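Local coordinates for putative phenazine biosynthesis PhzC/PhzF protein (PDB 4DUN) that probably acts as an isomerase of the PhzF family, whose two-domain fold is related to that of diaminopimelate epimerase, at residues E113-E118 against T244-G249; K220-A225 against Q236-K241; I31-M36 against R61-K66; Y6-S11 against N43-T48. One frame throughout, in Å; residues are numbered along the deposited sequence.

Contact 1. Residues E113-E118 against T244-G249; sequences EMIFPE and TVKISG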
loop_
_atom_site.group_PDB
_atom_site.type_symbol
_atom_site.label_atom_id
_atom_site.label_comp_id
_atom_site.label_asym_id
_atom_site.label_seq_id
_atom_site.Cartn_x
_atom_site.Cartn_y
_atom_site.Cartn_z
ATOM N N GLU A 113 -22.277 14.319 5.072
ATOM C CA GLU A 113 -22.097 15.249 6.178
ATOM C C GLU A 113 -21.790 14.636 7.537
ATOM O O GLU A 113 -22.435 13.686 7.960
ATOM C CB GLU A 113 -23.352 16.118 6.327
ATOM C CG GLU A 113 -23.845 16.745 5.036
ATOM C CD GLU A 113 -25.113 17.560 5.224
ATOM O OE1 GLU A 113 -25.903 17.234 6.129
ATOM O OE2 GLU A 113 -25.315 18.517 4.460
ATOM N N MET A 114 -20.799 15.209 8.211
ATOM C CA MET A 114 -20.422 14.744 9.550
ATOM C C MET A 114 -20.322 15.951 10.478
ATOM O O MET A 114 -19.704 16.963 10.133
ATOM C CB MET A 114 -19.100 13.949 9.513
ATOM C CG MET A 114 -19.124 12.800 8.512
ATOM S SD MET A 114 -17.586 11.829 8.365
ATOM C CE MET A 114 -16.474 13.029 7.692
ATOM N N ILE A 115 -20.946 15.843 11.655
ATOM C CA ILE A 115 -21.001 16.930 12.624
ATOM C C ILE A 115 -20.004 16.633 13.725
ATOM O O ILE A 115 -20.037 15.566 14.341
ATOM C CB ILE A 115 -22.445 17.170 13.147
ATOM C CG1 ILE A 115 -23.352 17.651 11.992
ATOM C CG2 ILE A 115 -22.442 18.193 14.319
ATOM C CD1 ILE A 115 -24.862 17.723 12.306
ATOM N N PHE A 116 -19.062 17.563 13.911
ATOM C CA PHE A 116 -17.943 17.456 14.854
ATOM C C PHE A 116 -17.963 18.596 15.881
ATOM O O PHE A 116 -18.534 19.640 15.585
ATOM C CB PHE A 116 -16.616 17.517 14.048
ATOM C CG PHE A 116 -16.166 16.323 13.220
ATOM C CD1 PHE A 116 -16.909 15.146 13.191
ATOM C CD2 PHE A 116 -14.979 16.369 12.494
ATOM C CE1 PHE A 116 -16.484 14.047 12.437
ATOM C CE2 PHE A 116 -14.551 15.264 11.745
ATOM C CZ PHE A 116 -15.304 14.110 11.728
ATOM N N PRO A 117 -17.323 18.462 17.075
ATOM C CA PRO A 117 -17.292 19.594 18.018
ATOM C C PRO A 117 -16.417 20.727 17.472
ATOM O O PRO A 117 -15.426 20.465 16.789
ATOM C CB PRO A 117 -16.685 18.967 19.281
ATOM C CG PRO A 117 -15.793 17.898 18.762
ATOM C CD PRO A 117 -16.568 17.303 17.618
ATOM N N GLU A 118 -16.836 21.977 17.699
ATOM C CA GLU A 118 -16.080 23.165 17.316
ATOM C C GLU A 118 -14.977 23.335 18.348
ATOM O O GLU A 118 -15.256 23.271 19.544
ATOM C CB GLU A 118 -17.007 24.388 17.258
ATOM C CG GLU A 118 -16.264 25.665 16.904
ATOM C CD GLU A 118 -17.164 26.765 16.390
ATOM O OE1 GLU A 118 -18.061 27.191 17.147
ATOM O OE2 GLU A 118 -16.998 27.173 15.218
ATOM N N THR A 244 -20.780 23.412 17.302
ATOM C CA THR A 244 -20.436 22.285 16.437
ATOM C C THR A 244 -20.131 22.823 15.069
ATOM O O THR A 244 -20.447 23.980 14.766
ATOM C CB THR A 244 -21.520 21.176 16.382
ATOM O OG1 THR A 244 -22.717 21.682 15.785
ATOM C CG2 THR A 244 -21.790 20.518 17.751
ATOM N N VAL A 245 -19.512 21.984 14.240
ATOM C CA VAL A 245 -19.187 22.310 12.864
ATOM C C VAL A 245 -19.643 21.164 11.973
ATOM O O VAL A 245 -19.669 20.005 12.408
ATOM C CB VAL A 245 -17.675 22.649 12.642
ATOM C CG1 VAL A 245 -17.233 23.899 13.427
ATOM C CG2 VAL A 245 -16.775 21.461 12.973
ATOM N N LYS A 246 -20.004 21.479 10.722
ATOM C CA LYS A 246 -20.351 20.461 9.755
ATOM C C LYS A 246 -19.203 20.360 8.745
ATOM O O LYS A 246 -18.735 21.384 8.225
ATOM C CB LYS A 246 -21.685 20.776 9.052
ATOM C CG LYS A 246 -22.192 19.610 8.199
ATOM C CD LYS A 246 -23.359 20.017 7.284
ATOM C CE LYS A 246 -24.682 20.153 7.988
ATOM N NZ LYS A 246 -25.762 20.509 7.027
ATOM N N ILE A 247 -18.725 19.132 8.526
ATOM C CA ILE A 247 -17.666 18.795 7.577
ATOM C C ILE A 247 -18.309 17.877 6.548
ATOM O O ILE A 247 -18.905 16.863 6.928
ATOM C CB ILE A 247 -16.467 18.180 8.355
ATOM C CG1 ILE A 247 -15.678 19.352 8.999
ATOM C CG2 ILE A 247 -15.533 17.320 7.463
ATOM C CD1 ILE A 247 -15.317 19.164 10.415
ATOM N N SER A 248 -18.236 18.260 5.251
ATOM C CA SER A 248 -18.860 17.458 4.203
ATOM C C SER A 248 -17.912 17.197 3.067
ATOM O O SER A 248 -17.058 18.038 2.753
ATOM C CB SER A 248 -20.116 18.139 3.654
ATOM O OG SER A 248 -21.012 18.549 4.672
ATOM N N GLY A 249 -18.117 16.067 2.409
ATOM C CA GLY A 249 -17.332 15.718 1.241
ATOM C C GLY A 249 -18.037 14.769 0.301
ATOM O O GLY A 249 -19.002 14.090 0.684
HETATM O O HOH W 1 -23.606 19.422 2.908
#

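Contact 2. Residues K220-A225 against Q236-K241; sequences KHKMVA and QCEVLK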
loop_
_atom_site.group_PDB
_atom_site.type_symbol
_atom_site.label_atom_id
_atom_site.label_comp_id
_atom_site.label_asym_id
_atom_site.label_seq_id
_atom_site.Cartn_x
_atom_site.Cartn_y
_atom_site.Cartn_z
ATOM N N LYS A 220 -17.136 34.508 8.016
ATOM C CA LYS A 220 -18.033 33.628 7.259
ATOM C C LYS A 220 -18.445 32.389 8.058
ATOM O O LYS A 220 -17.607 31.788 8.735
ATOM C CB LYS A 220 -17.352 33.162 5.961
ATOM C CG LYS A 220 -17.108 34.257 4.935
ATOM C CD LYS A 220 -16.337 33.724 3.719
ATOM C CE LYS A 220 -17.247 33.146 2.664
ATOM N NZ LYS A 220 -16.549 32.984 1.366
ATOM N N HIS A 221 -19.721 31.978 7.940
ATOM C CA HIS A 221 -20.214 30.781 8.631
ATOM C C HIS A 221 -20.151 29.564 7.713
ATOM O O HIS A 221 -20.086 28.447 8.209
ATOM C CB HIS A 221 -21.630 30.974 9.179
ATOM C CG HIS A 221 -21.680 31.758 10.456
ATOM N ND1 HIS A 221 -22.752 32.576 10.753
ATOM C CD2 HIS A 221 -20.788 31.822 11.475
ATOM C CE1 HIS A 221 -22.484 33.105 11.938
ATOM N NE2 HIS A 221 -21.308 32.685 12.407
ATOM N N LYS A 222 -20.182 29.783 6.384
ATOM C CA LYS A 222 -20.086 28.737 5.364
ATOM C C LYS A 222 -18.859 29.001 4.540
ATOM O O LYS A 222 -18.693 30.114 4.033
ATOM C CB LYS A 222 -21.330 28.697 4.471
ATOM C CG LYS A 222 -22.566 28.106 5.134
ATOM C CD LYS A 222 -23.732 27.961 4.153
ATOM C CE LYS A 222 -23.628 26.749 3.253
ATOM N NZ LYS A 222 -24.783 26.661 2.323
ATOM N N MET A 223 -17.989 28.003 4.426
ATOM C CA MET A 223 -16.724 28.127 3.707
ATOM C C MET A 223 -16.382 26.869 2.960
ATOM O O MET A 223 -16.939 25.800 3.243
ATOM C CB MET A 223 -15.569 28.416 4.710
ATOM C CG MET A 223 -15.665 29.750 5.427
ATOM S SD MET A 223 -14.414 29.922 6.725
ATOM C CE MET A 223 -15.135 28.842 8.015
ATOM N N VAL A 224 -15.453 26.982 2.002
ATOM C CA VAL A 224 -14.915 25.831 1.294
ATOM C C VAL A 224 -13.413 25.820 1.592
ATOM O O VAL A 224 -12.767 26.874 1.602
ATOM C CB VAL A 224 -15.257 25.762 -0.225
ATOM C CG1 VAL A 224 -14.528 26.838 -1.036
ATOM C CG2 VAL A 224 -14.981 24.361 -0.782
ATOM N N ALA A 225 -12.888 24.638 1.898
ATOM C CA ALA A 225 -11.475 24.437 2.214
ATOM C C ALA A 225 -10.880 23.414 1.275
ATOM O O ALA A 225 -11.575 22.509 0.805
ATOM C CB ALA A 225 -11.323 23.963 3.655
ATOM N N GLN A 236 -16.302 20.836 2.471
ATOM C CA GLN A 236 -17.364 21.828 2.680
ATOM C C GLN A 236 -17.455 22.020 4.182
ATOM O O GLN A 236 -17.532 21.023 4.921
ATOM C CB GLN A 236 -18.724 21.397 2.076
ATOM C CG GLN A 236 -18.703 21.019 0.593
ATOM C CD GLN A 236 -18.154 22.092 -0.313
ATOM O OE1 GLN A 236 -18.401 23.295 -0.139
ATOM N NE2 GLN A 236 -17.380 21.673 -1.300
ATOM N N CYS A 237 -17.397 23.279 4.625
ATOM C CA CYS A 237 -17.311 23.683 6.028
ATOM C C CYS A 237 -18.443 24.577 6.414
ATOM O O CYS A 237 -18.750 25.524 5.683
ATOM C CB CYS A 237 -15.993 24.409 6.272
ATOM S SG CYS A 237 -14.524 23.408 5.956
ATOM N N GLU A 238 -19.030 24.341 7.594
ATOM C CA GLU A 238 -20.112 25.183 8.103
ATOM C C GLU A 238 -20.094 25.235 9.623
ATOM O O GLU A 238 -20.024 24.192 10.281
ATOM C CB GLU A 238 -21.482 24.708 7.594
ATOM C CG GLU A 238 -22.637 25.599 8.027
ATOM C CD GLU A 238 -24.024 25.242 7.530
ATOM O OE1 GLU A 238 -24.147 24.330 6.682
ATOM O OE2 GLU A 238 -24.992 25.890 7.990
ATOM N N VAL A 239 -20.211 26.463 10.170
ATOM C CA VAL A 239 -20.276 26.732 11.610
ATOM C C VAL A 239 -21.745 26.529 11.965
ATOM O O VAL A 239 -22.615 27.196 11.375
ATOM C CB VAL A 239 -19.773 28.150 12.005
ATOM C CG1 VAL A 239 -19.924 28.394 13.506
ATOM C CG2 VAL A 239 -18.338 28.380 11.567
ATOM N N LEU A 240 -22.028 25.614 12.895
ATOM C CA LEU A 240 -23.398 25.356 13.343
ATOM C C LEU A 240 -23.648 26.062 14.710
ATOM O O LEU A 240 -22.729 26.657 15.263
ATOM C CB LEU A 240 -23.714 23.847 13.357
ATOM C CG LEU A 240 -23.579 23.121 11.987
ATOM C CD1 LEU A 240 -23.952 21.648 12.093
ATOM C CD2 LEU A 240 -24.454 23.781 10.883
ATOM N N LYS A 241 -24.896 26.060 15.203
ATOM C CA LYS A 241 -25.334 26.825 16.380
ATOM C C LYS A 241 -24.763 26.439 17.774
ATOM O O LYS A 241 -24.431 27.340 18.555
ATOM C CB LYS A 241 -26.867 26.777 16.478
ATOM C CG LYS A 241 -27.568 27.699 15.489
ATOM C CD LYS A 241 -29.076 27.507 15.515
ATOM C CE LYS A 241 -29.752 28.264 14.399
ATOM N NZ LYS A 241 -31.219 28.032 14.384
#

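Contact 3. Residues I31-M36 against R61-K66; sequences IPLELM and RWFTPK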
loop_
_atom_site.group_PDB
_atom_site.type_symbol
_atom_site.label_atom_id
_atom_site.label_comp_id
_atom_site.label_asym_id
_atom_site.label_seq_id
_atom_site.Cartn_x
_atom_site.Cartn_y
_atom_site.Cartn_z
ATOM N N ILE A 31 -16.580 -11.763 11.479
ATOM C CA ILE A 31 -15.369 -12.506 11.167
ATOM C C ILE A 31 -14.352 -12.158 12.280
ATOM O O ILE A 31 -14.478 -11.091 12.905
ATOM C CB ILE A 31 -14.835 -12.245 9.727
ATOM C CG1 ILE A 31 -14.319 -10.806 9.553
ATOM C CG2 ILE A 31 -15.864 -12.651 8.662
ATOM C CD1 ILE A 31 -13.551 -10.561 8.247
ATOM N N PRO A 32 -13.338 -12.997 12.538
ATOM C CA PRO A 32 -12.382 -12.659 13.602
ATOM C C PRO A 32 -11.646 -11.346 13.345
ATOM O O PRO A 32 -11.391 -11.010 12.183
ATOM C CB PRO A 32 -11.400 -13.831 13.574
ATOM C CG PRO A 32 -12.174 -14.962 12.992
ATOM C CD PRO A 32 -13.050 -14.330 11.962
ATOM N N LEU A 33 -11.302 -10.610 14.426
ATOM C CA LEU A 33 -10.509 -9.368 14.325
ATOM C C LEU A 33 -9.159 -9.657 13.661
ATOM O O LEU A 33 -8.672 -8.809 12.906
ATOM C CB LEU A 33 -10.297 -8.703 15.695
ATOM C CG LEU A 33 -11.568 -8.290 16.458
ATOM C CD1 LEU A 33 -11.204 -7.569 17.753
ATOM C CD2 LEU A 33 -12.478 -7.421 15.592
ATOM N N GLU A 34 -8.553 -10.845 13.930
ATOM C CA GLU A 34 -7.278 -11.236 13.307
ATOM C C GLU A 34 -7.426 -11.369 11.778
ATOM O O GLU A 34 -6.492 -11.034 11.045
ATOM C CB GLU A 34 -6.750 -12.539 13.905
ATOM C CG GLU A 34 -6.037 -12.344 15.232
ATOM C CD GLU A 34 -5.557 -13.616 15.912
ATOM O OE1 GLU A 34 -6.011 -14.713 15.517
ATOM O OE2 GLU A 34 -4.742 -13.511 16.858
ATOM N N LEU A 35 -8.597 -11.838 11.303
ATOM C CA LEU A 35 -8.864 -11.931 9.865
ATOM C C LEU A 35 -9.072 -10.517 9.277
ATOM O O LEU A 35 -8.589 -10.256 8.173
ATOM C CB LEU A 35 -10.054 -12.841 9.558
ATOM C CG LEU A 35 -10.354 -13.105 8.053
ATOM C CD1 LEU A 35 -9.122 -13.603 7.285
ATOM C CD2 LEU A 35 -11.509 -14.082 7.897
ATOM N N MET A 36 -9.760 -9.600 10.025
ATOM C CA MET A 36 -9.924 -8.222 9.544
ATOM C C MET A 36 -8.541 -7.588 9.361
ATOM O O MET A 36 -8.300 -6.939 8.340
ATOM C CB MET A 36 -10.793 -7.375 10.497
ATOM C CG MET A 36 -12.233 -7.800 10.536
ATOM S SD MET A 36 -13.113 -6.716 11.685
ATOM C CE MET A 36 -14.654 -7.650 11.870
ATOM N N ARG A 61 -15.695 -0.942 12.184
ATOM C CA ARG A 61 -14.300 -0.926 12.603
ATOM C C ARG A 61 -13.353 -0.512 11.461
ATOM O O ARG A 61 -13.668 -0.666 10.346
ATOM C CB ARG A 61 -13.848 -2.273 13.179
ATOM C CG ARG A 61 -14.659 -2.787 14.350
ATOM C CD ARG A 61 -14.229 -4.204 14.766
ATOM N NE ARG A 61 -15.023 -4.808 15.829
ATOM C CZ ARG A 61 -14.619 -4.891 17.088
ATOM N NH1 ARG A 61 -13.465 -4.408 17.439
ATOM N NH2 ARG A 61 -15.356 -5.464 18.001
ATOM N N TRP A 62 -12.216 0.018 11.827
ATOM C CA TRP A 62 -11.206 0.405 10.876
ATOM C C TRP A 62 -9.862 -0.172 11.266
ATOM O O TRP A 62 -9.489 -0.156 12.400
ATOM C CB TRP A 62 -11.049 1.919 10.763
ATOM C CG TRP A 62 -12.276 2.749 10.846
ATOM C CD1 TRP A 62 -13.002 3.229 9.815
ATOM C CD2 TRP A 62 -12.893 3.235 12.019
ATOM N NE1 TRP A 62 -14.010 3.974 10.254
ATOM C CE2 TRP A 62 -13.997 3.981 11.616
ATOM C CE3 TRP A 62 -12.628 3.101 13.371
ATOM C CZ2 TRP A 62 -14.813 4.603 12.498
ATOM C CZ3 TRP A 62 -13.453 3.697 14.237
ATOM C CH2 TRP A 62 -14.534 4.437 13.808
ATOM N N PHE A 63 -9.141 -0.621 10.257
ATOM C CA PHE A 63 -7.810 -1.175 10.432
ATOM C C PHE A 63 -6.854 -0.552 9.448
ATOM O O PHE A 63 -7.159 -0.486 8.253
ATOM C CB PHE A 63 -7.845 -2.691 10.190
ATOM C CG PHE A 63 -8.484 -3.501 11.277
ATOM C CD1 PHE A 63 -9.874 -3.553 11.403
ATOM C CD2 PHE A 63 -7.710 -4.265 12.143
ATOM C CE1 PHE A 63 -10.469 -4.335 12.400
ATOM C CE2 PHE A 63 -8.313 -5.055 13.132
ATOM C CZ PHE A 63 -9.689 -5.073 13.255
ATOM N N THR A 64 -5.681 -0.139 9.929
ATOM C CA THR A 64 -4.611 0.255 9.015
ATOM C C THR A 64 -3.961 -1.084 8.580
ATOM O O THR A 64 -4.296 -2.116 9.175
ATOM C CB THR A 64 -3.586 1.186 9.710
ATOM O OG1 THR A 64 -2.888 0.407 10.687
ATOM C CG2 THR A 64 -4.222 2.448 10.327
ATOM N N PRO A 65 -2.941 -1.108 7.703
ATOM C CA PRO A 65 -2.274 -2.394 7.405
ATOM C C PRO A 65 -1.553 -3.010 8.630
ATOM O O PRO A 65 -1.106 -4.159 8.556
ATOM C CB PRO A 65 -1.254 -2.000 6.333
ATOM C CG PRO A 65 -1.883 -0.800 5.648
ATOM C CD PRO A 65 -2.426 -0.027 6.831
ATOM N N LYS A 66 -1.447 -2.249 9.751
ATOM C CA LYS A 66 -0.728 -2.675 10.953
ATOM C C LYS A 66 -1.570 -2.870 12.227
ATOM O O LYS A 66 -1.165 -3.679 13.075
ATOM C CB LYS A 66 0.367 -1.634 11.284
ATOM C CG LYS A 66 1.521 -1.601 10.286
ATOM C CD LYS A 66 2.727 -0.892 10.895
ATOM C CE LYS A 66 3.918 -0.850 9.969
ATOM N NZ LYS A 66 3.806 0.242 8.968
#

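Contact 4. Residues Y6-S11 against N43-T48; sequences YYIVDS and NNLPET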
loop_
_atom_site.group_PDB
_atom_site.type_symbol
_atom_site.label_atom_id
_atom_site.label_comp_id
_atom_site.label_asym_id
_atom_site.label_seq_id
_atom_site.Cartn_x
_atom_site.Cartn_y
_atom_site.Cartn_z
ATOM N N TYR A 6 -16.585 -5.994 -1.417
ATOM C CA TYR A 6 -15.418 -5.154 -1.148
ATOM C C TYR A 6 -15.361 -4.012 -2.155
ATOM O O TYR A 6 -15.634 -4.207 -3.349
ATOM C CB TYR A 6 -14.120 -6.002 -1.161
ATOM C CG TYR A 6 -12.884 -5.166 -0.913
ATOM C CD1 TYR A 6 -12.683 -4.528 0.308
ATOM C CD2 TYR A 6 -11.973 -4.911 -1.937
ATOM C CE1 TYR A 6 -11.602 -3.670 0.511
ATOM C CE2 TYR A 6 -10.885 -4.062 -1.743
ATOM C CZ TYR A 6 -10.709 -3.438 -0.519
ATOM O OH TYR A 6 -9.636 -2.613 -0.310
ATOM N N TYR A 7 -15.053 -2.810 -1.650
ATOM C CA TYR A 7 -15.047 -1.569 -2.405
ATOM C C TYR A 7 -13.832 -0.746 -2.076
ATOM O O TYR A 7 -13.432 -0.683 -0.910
ATOM C CB TYR A 7 -16.303 -0.719 -2.039
ATOM C CG TYR A 7 -17.623 -1.443 -2.177
ATOM C CD1 TYR A 7 -18.117 -2.238 -1.144
ATOM C CD2 TYR A 7 -18.397 -1.311 -3.326
ATOM C CE1 TYR A 7 -19.327 -2.928 -1.273
ATOM C CE2 TYR A 7 -19.616 -1.978 -3.457
ATOM C CZ TYR A 7 -20.077 -2.782 -2.429
ATOM O OH TYR A 7 -21.281 -3.433 -2.569
ATOM N N ILE A 8 -13.276 -0.070 -3.080
ATOM C CA ILE A 8 -12.210 0.917 -2.890
ATOM C C ILE A 8 -12.833 2.255 -3.237
ATOM O O ILE A 8 -13.313 2.430 -4.355
ATOM C CB ILE A 8 -10.912 0.665 -3.690
ATOM C CG1 ILE A 8 -10.273 -0.687 -3.313
ATOM C CG2 ILE A 8 -9.936 1.849 -3.450
ATOM C CD1 ILE A 8 -9.118 -1.128 -4.262
ATOM N N VAL A 9 -12.862 3.173 -2.270
ATOM C CA VAL A 9 -13.538 4.466 -2.402
ATOM C C VAL A 9 -12.593 5.594 -2.045
ATOM O O VAL A 9 -11.899 5.506 -1.027
ATOM C CB VAL A 9 -14.787 4.480 -1.450
ATOM C CG1 VAL A 9 -15.482 5.851 -1.406
ATOM C CG2 VAL A 9 -15.781 3.372 -1.810
ATOM N N ASP A 10 -12.641 6.689 -2.829
ATOM C CA ASP A 10 -11.883 7.921 -2.551
ATOM C C ASP A 10 -12.795 8.907 -1.818
ATOM O O ASP A 10 -13.799 9.335 -2.387
ATOM C CB ASP A 10 -11.351 8.535 -3.871
ATOM C CG ASP A 10 -10.364 7.627 -4.598
ATOM O OD1 ASP A 10 -9.832 6.682 -3.953
ATOM O OD2 ASP A 10 -10.161 7.828 -5.810
ATOM N N SER A 11 -12.444 9.263 -0.572
ATOM C CA SER A 11 -13.237 10.187 0.254
ATOM C C SER A 11 -12.781 11.613 0.063
ATOM O O SER A 11 -11.583 11.844 -0.103
ATOM C CB SER A 11 -13.146 9.810 1.726
ATOM O OG SER A 11 -13.675 8.509 1.908
ATOM N N ASN A 43 -4.847 -5.581 1.557
ATOM C CA ASN A 43 -5.255 -4.424 0.770
ATOM C C ASN A 43 -4.141 -3.368 0.679
ATOM O O ASN A 43 -3.958 -2.746 -0.379
ATOM C CB ASN A 43 -6.505 -3.802 1.370
ATOM C CG ASN A 43 -7.729 -4.632 1.113
ATOM O OD1 ASN A 43 -7.834 -5.326 0.103
ATOM N ND2 ASN A 43 -8.716 -4.526 2.002
ATOM N N ASN A 44 -3.399 -3.176 1.787
ATOM C CA ASN A 44 -2.324 -2.192 1.922
ATOM C C ASN A 44 -2.813 -0.746 1.675
ATOM O O ASN A 44 -2.019 0.143 1.348
ATOM C CB ASN A 44 -1.124 -2.512 1.010
ATOM C CG ASN A 44 0.140 -1.884 1.535
ATOM O OD1 ASN A 44 0.364 -1.837 2.761
ATOM N ND2 ASN A 44 0.935 -1.300 0.641
ATOM N N LEU A 45 -4.121 -0.512 1.851
ATOM C CA LEU A 45 -4.665 0.830 1.750
ATOM C C LEU A 45 -4.521 1.509 3.134
ATOM O O LEU A 45 -4.400 0.805 4.135
ATOM C CB LEU A 45 -6.121 0.805 1.238
ATOM C CG LEU A 45 -6.284 0.391 -0.229
ATOM C CD1 LEU A 45 -7.757 0.199 -0.587
ATOM C CD2 LEU A 45 -5.613 1.408 -1.174
ATOM N N PRO A 46 -4.480 2.864 3.210
ATOM C CA PRO A 46 -4.271 3.543 4.511
ATOM C C PRO A 46 -5.170 2.992 5.629
ATOM O O PRO A 46 -4.710 2.766 6.754
ATOM C CB PRO A 46 -4.595 4.999 4.196
ATOM C CG PRO A 46 -4.172 5.149 2.750
ATOM C CD PRO A 46 -4.569 3.845 2.096
ATOM N N GLU A 47 -6.430 2.704 5.277
ATOM C CA GLU A 47 -7.370 2.001 6.145
ATOM C C GLU A 47 -8.284 1.118 5.325
ATOM O O GLU A 47 -8.622 1.465 4.178
ATOM C CB GLU A 47 -8.259 2.974 6.965
ATOM C CG GLU A 47 -7.597 3.645 8.165
ATOM C CD GLU A 47 -6.790 4.896 7.872
ATOM O OE1 GLU A 47 -6.878 5.433 6.740
ATOM O OE2 GLU A 47 -6.030 5.319 8.773
ATOM N N THR A 48 -8.719 -0.003 5.932
ATOM C CA THR A 48 -9.834 -0.832 5.474
ATOM C C THR A 48 -10.889 -0.740 6.564
ATOM O O THR A 48 -10.610 -1.056 7.734
ATOM C CB THR A 48 -9.464 -2.294 5.140
ATOM O OG1 THR A 48 -8.545 -2.265 4.051
ATOM C CG2 THR A 48 -10.702 -3.118 4.725
HETATM O O HOH W 2 -7.653 -3.402 -2.027
#

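Contact 1. Residues E113-E118 against T244-G249
The phenyl ring of Phe116, in one of its two modelled conformers, is met obliquely by Ile247, whose CD1 comes 3.5 Å from Phe116 CD2. The other flat group of note is the carboxylate of Glu113: Lys246 crosses one of its faces, with NZ above the plane and tilted from it. Both pairs lie on an antiparallel ladder between strands 111-117 and 244-259, a clear example of neighbouring strands dividing their side chains between two environments. Phe116, Val245 and Ile247 share one face, which is covered by helix 207-218, and Met114 lies on the same face, with its CE 4.4 Å from Ile247 CG2. Glu113, Ile115, Lys246 and Ser248 occupy the other face.

Two hydrogen-bonded pairs hold the backbones together. Met114 and Ile247 exchange N-H and carbonyl, with Met114 N 2.8 Å from Ile247 O, and Phe116 and Val245 repeat the exchange, with Val245 N 2.9 Å from Phe116 O. Further along, Ile115 CG2 rests 3.7 Å from Thr244 CB.

Lys246 CD and CE lie over the carboxylate face, and the bend at chi3 (-77°) brings CE and NZ round over it. The salt bridge has only weak hydrogen bonds. Asn108 is the stronger partner of Glu113 OE2, while Lys246 NZ stands almost evenly between the two oxygens, 3.4 Å from Glu113 OE1 and 3.3 Å from Glu113 OE2.

Contact 2. Residues K220-A225 against Q236-K241
Cys237 CB lies 3.5 Å from Met223 O and 4.3 Å from Met223 CB, directly across the ladder. From there SG turns to the side of its own backbone N (chi1 -61°), the direction in which the facing strand runs on to Ala225, and it ends 4.0 Å from Ala225 CB. Phe187 and Ile211 also touch Cys237, which is buried.

The ladder is that of a beta hairpin, strand 222-227 returning as strand 233-239. Met223 and Cys237 form its hydrogen-bonded pair here, with Met223 N 2.9 Å from Cys237 O in a nearly straight bond (176° at the hydrogen). At the open end, beyond the first residue of strand 222-227, Val239 N still reaches His221 O at 2.8 Å, the donor lying in the carbonyl plane. Next to this bond Val239 CB meets the imidazole obliquely, 3.8 Å from His221 CD2. On the more exposed face Lys222 and Glu238 run side by side through their aliphatic parts, but their charged ends do not touch: Lys222 NZ stays 5.0 Å from Glu238 OE1 in the conformer described.

Contact 3. Residues I31-M36 against R61-K66
Met36 lies over one face of the Phe63 ring, and the contact begins there. Its CB is 3.9 Å from the ring centroid of Phe63, 25° off the ring normal, a CH-pi contact displaced toward the rim near Phe63 CE1. The Met36 chain then runs on fully extended (chi2 -180°), so that SD passes obliquely beside the same ring, 4.7 Å from the centroid of Phe63, in a Met-aromatic contact. One turn earlier, Leu33 covers a different flat group: its CD2 sits over a face of the Arg61 guanidinium, 3.6 Å from Arg61 CZ, while its CD1 approaches Arg61 NH1 at 3.9 Å. Leu33 CD2 also approaches the ring, 4.3 Å from Phe63 CZ. No hydrogen bond crosses between the two segments; the fit is one of shape and of apolar groups against flat faces.

A second shell holds these groups in place. Glu68 forms a salt bridge with Arg61 NH1, which should restrain the rotation of the guanidinium beneath Leu33. Gln37 and Ala40 of the same helix also touch Phe63, and Phe50 packs against Met36. The helix itself starts at Pro32, its N-cap residue, whose carbonyl O receives Met36 N at 3.1 Å.

Beyond this, Phe63 pairs through its backbone with Thr48, next to the predicted active-site residue Glu47, whose side chain is about 7 Å from that of Phe63. The arrangement is that of a helix laid on a beta-sheet, the first turns of helix 33-43 resting on the end of strand 57-63.

Contact 4. Residues Y6-S11 against N43-T48
Tyr6 and Asn43 approach from opposite directions with ring and amide planes only 15° apart. The phenol oxygen sits very near the amide, Tyr6 OH being 3.1 Å from Asn43 CG, yet the angles are poor for a direct hydrogen bond. A water makes the link instead, 2.7 Å from Tyr6 OH and donating to Asn43 OD1 at 2.9 Å. The other end of the amide is tied as well: Asn43 ND2 gives a hydrogen to Thr48 OG1 at 3.1 Å, close to the amide plane (161° at the hydrogen). Both ends are engaged, which should fix the rotation of the amide.

The Asn43-Thr48 bond spans the connection from helix 33-43, through Asn44 with its positive phi, to strand 47-54, and the segment includes Glu47, the predicted active-site residue. Strand 4-11 contributes Tyr6 and Ile8, whose side chains meet Asn43, Leu45 and Thr48 of this segment.

The remaining contacts are van der Waals. Leu45 CD1 touches both Tyr6 OH, at 3.4 Å, and Ile8 CG1, at 3.8 Å, and Thr48 CG2 stands at the edge of the Tyr6 ring, near its plane. The second subunit seals this buried region: its Met255 packs on Tyr6, its Phe254 on Asn43, and its Glu42 on both Ile8 and Leu45.

The four contacts come in two neighbouring pairs. Contacts 3 and 4, whose segments alternate along the chain, close first; their centres are 13 Å apart, and their strands 57-63 and 47-54 are neighbours. Contact 1 opens later and spans contact 2 in sequence; their centres are 9 Å apart, and strand 244-259 pairs with strand 233-239 through Lys246 and Glu238. That long strand also neighbours strand 4-11 of contact 4, although contacts 1 and 4 lie about 22 Å apart between centres, on opposite sides of the chain's centre. One strand thus connects the hairpin region with the part of the fold that carries the predicted active-site Glu47.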